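Local atomic coordinates of putative ferritin-like diiron-carboxylate protein TM1526 (Thermotoga maritima, PDB entry 1VJX), a protein that is of unknown function but, as a ferritin-like protein of the rubrerythrin family, probably binds two metal ions and may act as an oxidoreductase. Residues V21-R24 / L25-G29; R63-S66 / D67-W71; S110-K113 / D114-L118; K137-D140 / Q141-H145. One frame throughout, in Å; residues are numbered along the deposited sequence.

All four contacts are local, each between successive turns of a helix or at its end. None closes a long loop, and none nests in or crosses another. They follow in series. Contact 1 lies on helix 15-36 and contact 2 on the end of helix 43-68. Contact 3 lies on helix 101-125 and contact 4 on helix 129-156. Together they sample every helix of the four-helix bundle. Contact 1 touches the other three. A salt bridge joins it to contact 2, apolar packing to contact 3, and a close pair of carboxylates to contact 4. Contacts 3 and 4 also meet through glutamates. Contact 2 touches neither; its centre is about 22 Å from that of contact 3.

Contact 1 (V21-R24 / L25-G29); sequences VAIR and LEEEG
This is a stretch of the first long helix, 15-36, of a ferritin-like four-helix bundle. Ile23 and Glu27 lie one turn apart, side by side and pointing the same way. The Ile23 methyl CG2 touches the Glu27 carboxylate at OE2, 3.5 Å away. The Glu27 chain starts with CG anti to its carbonyl carbon (chi1 -67°) and then runs extended, which lays CG against Ile23 O at 3.2 Å and brings the carboxylate up beside that methyl. Its OE2 forms a salt bridge with Arg63 on helix 43-68. With an alanine here in place of the glutamate, Arg63 would probably lose this charged mate and the Ile23 methyl its neighbour. Arg24 crosses the same glutamate obliquely, but its charge stays apart: NE is 5.6 Å from Glu27 OE1.

On the inner side, Val21 CG1 meets Leu25 CD1 at 4.2 Å. Leu25 also packs on Ser115 and Tyr119 of helix 101-125. Glu26 bends at chi2 (-74°) and turns its carboxylate into the bundle, where OE1 is hydrogen-bonded to His58 ND1. Glu26, Glu55 and Glu142 come together here, consistent with the carboxylate cluster of a diiron site. Glu28 turns instead to Arg31, its salt-bridge partner. At the backbone, Glu28 N donates to Arg24 O at 2.8 Å.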
loop_
_atom_site.group_PDB
_atom_site.type_symbol
_atom_site.label_atom_id
_atom_site.label_comp_id
_atom_site.label_asym_id
_atom_site.label_seq_id
_atom_site.Cartn_x
_atom_site.Cartn_y
_atom_site.Cartn_z
ATOM N N VAL A 21 -7.238 -7.093 -3.269
ATOM C CA VAL A 21 -6.462 -6.080 -3.943
ATOM C C VAL A 21 -5.543 -5.416 -2.910
ATOM O O VAL A 21 -4.362 -5.293 -3.159
ATOM C CB VAL A 21 -7.383 -5.072 -4.674
ATOM C CG1 VAL A 21 -6.628 -3.816 -5.033
ATOM C CG2 VAL A 21 -7.967 -5.688 -5.942
ATOM N N ALA A 22 -6.092 -5.087 -1.741
ATOM C CA ALA A 22 -5.362 -4.385 -0.678
ATOM C C ALA A 22 -4.270 -5.230 -0.078
ATOM O O ALA A 22 -3.192 -4.740 0.258
ATOM C CB ALA A 22 -6.324 -3.931 0.415
ATOM N N ILE A 23 -4.529 -6.533 0.001
ATOM C CA ILE A 23 -3.536 -7.434 0.520
ATOM C C ILE A 23 -2.340 -7.391 -0.411
ATOM O O ILE A 23 -1.198 -7.341 0.040
ATOM C CB ILE A 23 -4.100 -8.800 0.619
ATOM C CG1 ILE A 23 -5.119 -8.875 1.758
ATOM C CG2 ILE A 23 -2.987 -9.879 0.818
ATOM C CD1 ILE A 23 -5.923 -10.208 1.730
ATOM N N ARG A 24 -2.590 -7.408 -1.717
ATOM C CA ARG A 24 -1.488 -7.513 -2.667
ATOM C C ARG A 24 -0.651 -6.221 -2.733
ATOM O O ARG A 24 0.574 -6.302 -2.857
ATOM C CB ARG A 24 -1.987 -7.939 -4.033
ATOM C CG ARG A 24 -2.354 -9.323 -4.070
ATOM C CD ARG A 24 -3.248 -9.715 -5.219
ATOM N NE ARG A 24 -3.770 -11.099 -5.077
ATOM C CZ ARG A 24 -3.682 -12.073 -6.011
ATOM N NH1 ARG A 24 -3.056 -11.874 -7.171
ATOM N NH2 ARG A 24 -4.220 -13.269 -5.773
ATOM N N LEU A 25 -1.313 -5.067 -2.583
ATOM C CA LEU A 25 -0.655 -3.789 -2.590
ATOM C C LEU A 25 0.307 -3.688 -1.399
ATOM O O LEU A 25 1.437 -3.242 -1.573
ATOM C CB LEU A 25 -1.665 -2.622 -2.615
ATOM C CG LEU A 25 -2.542 -2.489 -3.882
ATOM C CD1 LEU A 25 -3.482 -1.271 -3.808
ATOM C CD2 LEU A 25 -1.727 -2.428 -5.161
ATOM N N GLU A 26 -0.114 -4.170 -0.222
ATOM C CA GLU A 26 0.740 -4.170 0.971
ATOM C C GLU A 26 1.892 -5.170 0.861
ATOM O O GLU A 26 3.009 -4.884 1.278
ATOM C CB GLU A 26 -0.078 -4.442 2.229
ATOM C CG GLU A 26 -1.079 -3.343 2.555
ATOM C CD GLU A 26 -0.472 -2.059 3.110
ATOM O OE1 GLU A 26 0.744 -2.022 3.357
ATOM O OE2 GLU A 26 -1.242 -1.078 3.327
ATOM N N GLU A 27 1.613 -6.342 0.310
ATOM C CA GLU A 27 2.654 -7.336 0.035
ATOM C C GLU A 27 3.679 -6.837 -0.998
ATOM O O GLU A 27 4.870 -7.079 -0.872
ATOM C CB GLU A 27 2.022 -8.651 -0.456
ATOM C CG GLU A 27 1.189 -9.383 0.599
ATOM C CD GLU A 27 0.435 -10.616 0.072
ATOM O OE1 GLU A 27 0.195 -10.752 -1.146
ATOM O OE2 GLU A 27 0.097 -11.495 0.892
ATOM N N GLU A 28 3.203 -6.187 -2.042
ATOM C CA GLU A 28 4.092 -5.724 -3.098
ATOM C C GLU A 28 4.884 -4.518 -2.636
ATOM O O GLU A 28 6.045 -4.400 -2.977
ATOM C CB GLU A 28 3.323 -5.458 -4.409
ATOM C CG GLU A 28 2.905 -6.758 -5.107
ATOM C CD GLU A 28 4.110 -7.564 -5.588
ATOM O OE1 GLU A 28 4.941 -6.979 -6.342
ATOM O OE2 GLU A 28 4.251 -8.776 -5.216
ATOM N N GLY A 29 4.257 -3.680 -1.831
ATOM C CA GLY A 29 4.900 -2.546 -1.224
ATOM C C GLY A 29 6.051 -2.920 -0.311
ATOM O O GLY A 29 7.111 -2.250 -0.316
#

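Contact 2 (R63-S66 / D67-W71); sequences RKMS and DQENW
The amide of Gln68 is the flat group that meets Lys64, at the C-terminal end of helix 43-68 in the four-helix bundle. The lysine chain runs down one side of the amide. Lys64 CG stands well above the amide plane, 3.5 Å from Gln68 OE1. Further out the chain comes nearer to that plane, and Lys64 CE is 3.2 Å from Gln68 OE1. The same CE lies 3.8 Å from Gln68 NE2. These are contacts of aliphatic carbons with the amide, and the two side chains cross. With CG opposite the backbone N (chi1 -160°), the lysine chain is carried alongside the amide of the extended Gln68.

On the buried side, the selenomethionine Met65 and Glu69 lie side by side. Met65 CG touches Glu69 CG at 3.5 Å. Met65 packs on Leu19 of helix 15-36 and on Thr134 and Val135 of helix 129-156, so it lies where three helices meet. Glu69 touches Ala131 of helix 129-156, and its OE1 has a weak hydrogen bond to Asn128.

The helix ends here. Glu69 is the first residue to leave helical backbone angles. Asn70 follows as the N-cap of the short helix 71-74, its OD1 accepting from Glu73 N. Ser66 OG makes a weak bond back to Arg63 O at 3.4 Å. In the last turn, Gln68 N bonds Lys64 O at 2.9 Å and, weakly, Met65 O; Glu69 N reaches Met65 O at 2.8 Å.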
loop_
_atom_site.group_PDB
_atom_site.type_symbol
_atom_site.label_atom_id
_atom_site.label_comp_id
_atom_site.label_asym_id
_atom_site.label_seq_id
_atom_site.Cartn_x
_atom_site.Cartn_y
_atom_site.Cartn_z
ATOM N N ARG A 63 -5.008 -9.733 5.653
ATOM C CA ARG A 63 -5.243 -11.194 5.417
ATOM C C ARG A 63 -6.177 -11.729 6.518
ATOM O O ARG A 63 -7.146 -12.410 6.242
ATOM C CB ARG A 63 -3.959 -12.024 5.441
ATOM C CG ARG A 63 -3.021 -11.824 4.264
ATOM C CD ARG A 63 -2.021 -13.006 4.052
ATOM N NE ARG A 63 -0.911 -12.921 4.995
ATOM C CZ ARG A 63 0.199 -12.202 4.796
ATOM N NH1 ARG A 63 0.390 -11.548 3.663
ATOM N NH2 ARG A 63 1.145 -12.160 5.726
ATOM N N LYS A 64 -5.891 -11.399 7.768
ATOM C CA LYS A 64 -6.726 -11.845 8.874
ATOM C C LYS A 64 -8.161 -11.373 8.647
ATOM O O LYS A 64 -9.114 -12.053 8.951
ATOM C CB LYS A 64 -6.170 -11.274 10.176
ATOM C CG LYS A 64 -6.604 -11.987 11.423
ATOM C CD LYS A 64 -6.355 -11.096 12.674
ATOM C CE LYS A 64 -6.833 -11.778 13.960
ATOM N NZ LYS A 64 -5.767 -11.706 15.015
HETATM N N MSE A 65 -8.284 -10.184 8.094
HETATM C CA MSE A 65 -9.584 -9.510 7.946
HETATM C C MSE A 65 -10.417 -10.224 6.899
HETATM O O MSE A 65 -11.606 -10.529 7.138
HETATM C CB MSE A 65 -9.388 -8.057 7.561
HETATM C CG MSE A 65 -10.664 -7.318 7.460
HETATM SE SE MSE A 65 -10.446 -5.328 7.271
HETATM C CE MSE A 65 -9.562 -4.744 9.064
ATOM N N SER A 66 -9.789 -10.542 5.765
ATOM C CA SER A 66 -10.523 -11.214 4.701
ATOM C C SER A 66 -10.975 -12.632 5.093
ATOM O O SER A 66 -11.939 -13.167 4.545
ATOM C CB SER A 66 -9.711 -11.218 3.410
ATOM O OG SER A 66 -8.900 -12.346 3.280
ATOM N N ASP A 67 -10.249 -13.232 6.020
ATOM C CA ASP A 67 -10.622 -14.494 6.617
ATOM C C ASP A 67 -11.747 -14.391 7.654
ATOM O O ASP A 67 -12.621 -15.216 7.713
ATOM C CB ASP A 67 -9.415 -15.091 7.312
ATOM C CG ASP A 67 -9.628 -16.527 7.658
ATOM O OD1 ASP A 67 -10.359 -17.209 6.862
ATOM O OD2 ASP A 67 -9.112 -17.033 8.690
ATOM N N GLN A 68 -11.714 -13.356 8.481
ATOM C CA GLN A 68 -12.583 -13.313 9.663
ATOM C C GLN A 68 -13.803 -12.379 9.528
ATOM O O GLN A 68 -14.751 -12.527 10.279
ATOM C CB GLN A 68 -11.721 -12.939 10.882
ATOM C CG GLN A 68 -10.919 -14.174 11.449
ATOM C CD GLN A 68 -9.868 -13.743 12.493
ATOM O OE1 GLN A 68 -9.735 -12.539 12.785
ATOM N NE2 GLN A 68 -9.129 -14.723 13.052
ATOM N N GLU A 69 -13.788 -11.431 8.587
ATOM C CA GLU A 69 -14.983 -10.601 8.371
ATOM C C GLU A 69 -16.217 -11.431 7.948
ATOM O O GLU A 69 -16.098 -12.425 7.224
ATOM C CB GLU A 69 -14.720 -9.477 7.369
ATOM C CG GLU A 69 -13.989 -8.258 7.945
ATOM C CD GLU A 69 -14.506 -7.817 9.297
ATOM O OE1 GLU A 69 -15.540 -7.164 9.351
ATOM O OE2 GLU A 69 -13.859 -8.106 10.317
ATOM N N ASN A 70 -17.404 -11.044 8.390
ATOM C CA ASN A 70 -18.592 -11.869 8.095
ATOM C C ASN A 70 -18.881 -11.941 6.551
ATOM O O ASN A 70 -18.709 -10.966 5.815
ATOM C CB ASN A 70 -19.784 -11.418 8.992
ATOM C CG ASN A 70 -21.091 -11.227 8.224
ATOM O OD1 ASN A 70 -21.272 -10.199 7.568
ATOM N ND2 ASN A 70 -22.018 -12.197 8.332
ATOM N N TRP A 71 -19.258 -13.113 6.073
ATOM C CA TRP A 71 -19.432 -13.392 4.639
ATOM C C TRP A 71 -20.361 -12.399 3.933
ATOM O O TRP A 71 -20.100 -11.935 2.831
ATOM C CB TRP A 71 -19.937 -14.837 4.485
ATOM C CG TRP A 71 -20.385 -15.180 3.134
ATOM C CD1 TRP A 71 -21.645 -15.543 2.750
ATOM C CD2 TRP A 71 -19.580 -15.217 1.950
ATOM N NE1 TRP A 71 -21.665 -15.812 1.400
ATOM C CE2 TRP A 71 -20.415 -15.605 0.885
ATOM C CE3 TRP A 71 -18.231 -14.979 1.686
ATOM C CZ2 TRP A 71 -19.949 -15.747 -0.407
ATOM C CZ3 TRP A 71 -17.779 -15.103 0.403
ATOM C CH2 TRP A 71 -18.627 -15.489 -0.628
#

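Contact 3 (S110-K113 / D114-L118); sequences SVEK and DSIIL
Ser115 and Val111 form the tight part of this contact. Val111 O accepts two bonds from Ser115, from opposite faces of its carbonyl plane. Ser115 N gives one at 2.9 Å, and Ser115 OG gives the other at 2.9 Å. The hydroxyl can turn back because OG stands anti to the carbonyl carbon (chi1 -56°), so a buried polar group is paired within its own helix. Leu25 of helix 15-36 packs against this serine.

Glu112 and Ile116 cross on the side that faces helix 129-156. Glu112 bends at chi2 (58°), and its OE2 lies 3.5 Å from Ile116 CD1. The stretch belongs to helix 101-125, the third long helix of the ferritin-like bundle. Glu112 comes close to Glu142 there, consistent with a family diiron site.

The solvent side is looser, partly bordered by a loop with Phe83 and Glu85 and partly bridged by water. Asp114 N is only weakly bonded to Ser110 O. One water donates to Asp114 OD2 at 2.6 Å and pairs with Ser110 OG. A second donates to Ser110 O at 2.6 Å and to Asp114 OD1 at 3.1 Å. Ile117 N makes just a weak bond to Lys113 O.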
loop_
_atom_site.group_PDB
_atom_site.type_symbol
_atom_site.label_atom_id
_atom_site.label_comp_id
_atom_site.label_asym_id
_atom_site.label_seq_id
_atom_site.Cartn_x
_atom_site.Cartn_y
_atom_site.Cartn_z
ATOM N N SER A 110 3.785 7.810 -6.372
ATOM C CA SER A 110 2.672 7.655 -7.286
ATOM C C SER A 110 1.855 6.409 -6.992
ATOM O O SER A 110 0.643 6.493 -7.017
ATOM C CB SER A 110 3.163 7.663 -8.744
ATOM O OG SER A 110 2.119 7.246 -9.599
ATOM N N VAL A 111 2.502 5.271 -6.706
ATOM C CA VAL A 111 1.758 4.069 -6.355
ATOM C C VAL A 111 1.189 4.139 -4.941
ATOM O O VAL A 111 0.137 3.564 -4.674
ATOM C CB VAL A 111 2.539 2.716 -6.539
ATOM C CG1 VAL A 111 3.221 2.633 -7.910
ATOM C CG2 VAL A 111 3.530 2.520 -5.455
ATOM N N GLU A 112 1.882 4.809 -4.027
ATOM C CA GLU A 112 1.349 4.979 -2.690
ATOM C C GLU A 112 -0.001 5.758 -2.736
ATOM O O GLU A 112 -0.984 5.353 -2.150
ATOM C CB GLU A 112 2.371 5.702 -1.802
ATOM C CG GLU A 112 1.914 5.924 -0.370
ATOM C CD GLU A 112 1.556 4.617 0.330
ATOM O OE1 GLU A 112 2.068 3.546 -0.072
ATOM O OE2 GLU A 112 0.760 4.664 1.303
ATOM N N LYS A 113 -0.037 6.851 -3.469
ATOM C CA LYS A 113 -1.261 7.564 -3.672
ATOM C C LYS A 113 -2.369 6.701 -4.272
ATOM O O LYS A 113 -3.529 6.852 -3.889
ATOM C CB LYS A 113 -0.985 8.824 -4.508
ATOM C CG LYS A 113 -0.241 9.879 -3.678
ATOM C CD LYS A 113 -0.363 11.311 -4.213
ATOM C CE LYS A 113 0.449 11.551 -5.448
ATOM N NZ LYS A 113 0.910 12.967 -5.529
ATOM N N ASP A 114 -2.010 5.773 -5.172
ATOM C CA ASP A 114 -2.985 4.910 -5.826
ATOM C C ASP A 114 -3.561 3.929 -4.805
ATOM O O ASP A 114 -4.786 3.717 -4.712
ATOM C CB ASP A 114 -2.323 4.154 -6.949
ATOM C CG ASP A 114 -2.081 4.995 -8.204
ATOM O OD1 ASP A 114 -2.654 6.072 -8.385
ATOM O OD2 ASP A 114 -1.381 4.562 -9.131
ATOM N N SER A 115 -2.666 3.375 -3.990
ATOM C CA SER A 115 -3.037 2.472 -2.906
ATOM C C SER A 115 -3.854 3.153 -1.793
ATOM O O SER A 115 -4.748 2.542 -1.199
ATOM C CB SER A 115 -1.772 1.886 -2.334
ATOM O OG SER A 115 -1.039 1.259 -3.379
ATOM N N ILE A 116 -3.565 4.421 -1.521
ATOM C CA ILE A 116 -4.350 5.151 -0.504
ATOM C C ILE A 116 -5.829 5.291 -0.899
ATOM O O ILE A 116 -6.725 5.057 -0.075
ATOM C CB ILE A 116 -3.667 6.465 -0.141
ATOM C CG1 ILE A 116 -2.417 6.125 0.667
ATOM C CG2 ILE A 116 -4.583 7.387 0.687
ATOM C CD1 ILE A 116 -1.505 7.271 0.967
ATOM N N ILE A 117 -6.065 5.623 -2.166
ATOM C CA ILE A 117 -7.417 5.729 -2.692
ATOM C C ILE A 117 -8.121 4.417 -2.479
ATOM O O ILE A 117 -9.267 4.365 -2.025
ATOM C CB ILE A 117 -7.426 6.100 -4.197
ATOM C CG1 ILE A 117 -6.833 7.478 -4.403
ATOM C CG2 ILE A 117 -8.848 6.055 -4.776
ATOM C CD1 ILE A 117 -7.042 8.086 -5.756
ATOM N N LEU A 118 -7.413 3.331 -2.779
ATOM C CA LEU A 118 -8.019 2.007 -2.671
ATOM C C LEU A 118 -8.362 1.632 -1.225
ATOM O O LEU A 118 -9.394 1.005 -0.944
ATOM C CB LEU A 118 -7.161 0.932 -3.292
ATOM C CG LEU A 118 -7.809 -0.447 -2.929
ATOM C CD1 LEU A 118 -8.726 -0.960 -4.027
ATOM C CD2 LEU A 118 -6.795 -1.421 -2.543
HETATM O O HOH W 1 -0.151 5.674 -11.147
HETATM O O HOH W 2 -0.604 8.436 -8.209
#

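Contact 4 (K137-D140 / Q141-H145); sequences KIID and QEKEH
The Gln141 side chain sets out with CG anti to its carbonyl carbon (chi1 -81°) and runs extended, while the Lys137 CG stands opposite the backbone N (chi1 -160°) and the chain bends at chi4. The two chains cross. Lys137 CE comes 3.7 Å from Gln141 NE2, and NZ is 3.5 Å from the same nitrogen. Both nitrogens are donors, so this pair is not a hydrogen bond. Gln141 OE1 instead accepts from His58 NE2. Were Gln141 replaced by an alanine, His58 NE2 would probably be left without this acceptor, and the Lys137 chain without the amide beside it.

On another side, Asp140 and Lys143 point the same way. Asp140 OD1 and Lys143 NZ form a salt bridge at 3.6 Å. A water donates to Asp140 O at 2.9 Å.

Facing the bundle, Ile138 CG2 meets Glu142 CG at 4.1 Å. Glu142 bends at chi2 and turns its carboxylate inward, where OE2 has a weak hydrogen bond to His58 ND1. Glu142 and His145 fit the ExxH pattern of ferritin-like diiron helices. Ile138 lies on His58 and Phe62 of helix 43-68, and Ile139 on Tyr119 and Tyr120 of helix 101-125.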
loop_
_atom_site.group_PDB
_atom_site.type_symbol
_atom_site.label_atom_id
_atom_site.label_comp_id
_atom_site.label_asym_id
_atom_site.label_seq_id
_atom_site.Cartn_x
_atom_site.Cartn_y
_atom_site.Cartn_z
ATOM N N LYS A 137 -6.687 3.180 10.830
ATOM C CA LYS A 137 -5.343 3.107 11.381
ATOM C C LYS A 137 -4.281 2.891 10.295
ATOM O O LYS A 137 -3.277 3.616 10.244
ATOM C CB LYS A 137 -5.270 1.996 12.445
ATOM C CG LYS A 137 -4.091 2.129 13.423
ATOM C CD LYS A 137 -4.105 0.997 14.471
ATOM C CE LYS A 137 -2.687 0.638 14.982
ATOM N NZ LYS A 137 -2.007 1.770 15.746
ATOM N N ILE A 138 -4.542 1.925 9.408
ATOM C CA ILE A 138 -3.659 1.613 8.274
ATOM C C ILE A 138 -3.529 2.782 7.303
ATOM O O ILE A 138 -2.437 3.092 6.847
ATOM C CB ILE A 138 -4.159 0.334 7.525
ATOM C CG1 ILE A 138 -3.977 -0.929 8.403
ATOM C CG2 ILE A 138 -3.416 0.106 6.180
ATOM C CD1 ILE A 138 -4.638 -2.165 7.838
ATOM N N ILE A 139 -4.658 3.401 6.970
ATOM C CA ILE A 139 -4.678 4.582 6.132
ATOM C C ILE A 139 -3.827 5.737 6.707
ATOM O O ILE A 139 -3.058 6.347 5.975
ATOM C CB ILE A 139 -6.137 5.044 5.899
ATOM C CG1 ILE A 139 -6.856 4.103 4.918
ATOM C CG2 ILE A 139 -6.169 6.478 5.321
ATOM C CD1 ILE A 139 -8.402 4.343 4.818
ATOM N N ASP A 140 -4.020 6.047 7.987
ATOM C CA ASP A 140 -3.211 7.014 8.704
ATOM C C ASP A 140 -1.738 6.694 8.636
ATOM O O ASP A 140 -0.948 7.568 8.396
ATOM C CB ASP A 140 -3.633 7.104 10.157
ATOM C CG ASP A 140 -4.954 7.798 10.337
ATOM O OD1 ASP A 140 -5.291 8.700 9.497
ATOM O OD2 ASP A 140 -5.702 7.531 11.331
ATOM N N GLN A 141 -1.363 5.435 8.826
ATOM C CA GLN A 141 0.041 5.036 8.714
ATOM C C GLN A 141 0.529 5.140 7.271
ATOM O O GLN A 141 1.658 5.501 7.024
ATOM C CB GLN A 141 0.245 3.615 9.273
ATOM C CG GLN A 141 0.357 3.597 10.807
ATOM C CD GLN A 141 -0.064 2.269 11.515
ATOM O OE1 GLN A 141 -0.315 1.247 10.882
ATOM N NE2 GLN A 141 -0.167 2.335 12.840
ATOM N N GLU A 142 -0.329 4.794 6.312
ATOM C CA GLU A 142 0.031 4.886 4.895
ATOM C C GLU A 142 0.256 6.339 4.523
ATOM O O GLU A 142 1.116 6.630 3.714
ATOM C CB GLU A 142 -1.046 4.278 4.008
ATOM C CG GLU A 142 -1.132 2.756 4.087
ATOM C CD GLU A 142 0.111 2.036 3.584
ATOM O OE1 GLU A 142 0.942 2.700 2.907
ATOM O OE2 GLU A 142 0.246 0.808 3.869
ATOM N N LYS A 143 -0.526 7.243 5.125
ATOM C CA LYS A 143 -0.437 8.665 4.814
ATOM C C LYS A 143 0.814 9.289 5.431
ATOM O O LYS A 143 1.328 10.269 4.921
ATOM C CB LYS A 143 -1.658 9.399 5.321
ATOM C CG LYS A 143 -2.944 9.234 4.520
ATOM C CD LYS A 143 -3.954 10.338 4.938
ATOM C CE LYS A 143 -4.623 10.049 6.281
ATOM N NZ LYS A 143 -4.795 11.269 7.025
ATOM N N GLU A 144 1.290 8.716 6.533
ATOM C CA GLU A 144 2.630 9.020 7.076
ATOM C C GLU A 144 3.793 8.470 6.223
ATOM O O GLU A 144 4.851 9.063 6.196
ATOM C CB GLU A 144 2.780 8.467 8.496
ATOM C CG GLU A 144 1.978 9.207 9.561
ATOM C CD GLU A 144 2.400 10.635 9.713
ATOM O OE1 GLU A 144 3.594 10.959 9.444
ATOM O OE2 GLU A 144 1.521 11.436 10.102
ATOM N N HIS A 145 3.606 7.322 5.563
ATOM C CA HIS A 145 4.622 6.794 4.659
ATOM C C HIS A 145 4.780 7.795 3.567
ATOM O O HIS A 145 5.886 8.154 3.202
ATOM C CB HIS A 145 4.196 5.488 3.990
ATOM C CG HIS A 145 4.181 4.307 4.899
ATOM N ND1 HIS A 145 4.153 3.001 4.428
ATOM C CD2 HIS A 145 4.205 4.224 6.250
ATOM C CE1 HIS A 145 4.138 2.174 5.457
ATOM N NE2 HIS A 145 4.175 2.889 6.572
HETATM O O HOH W 3 -1.595 10.282 9.154
#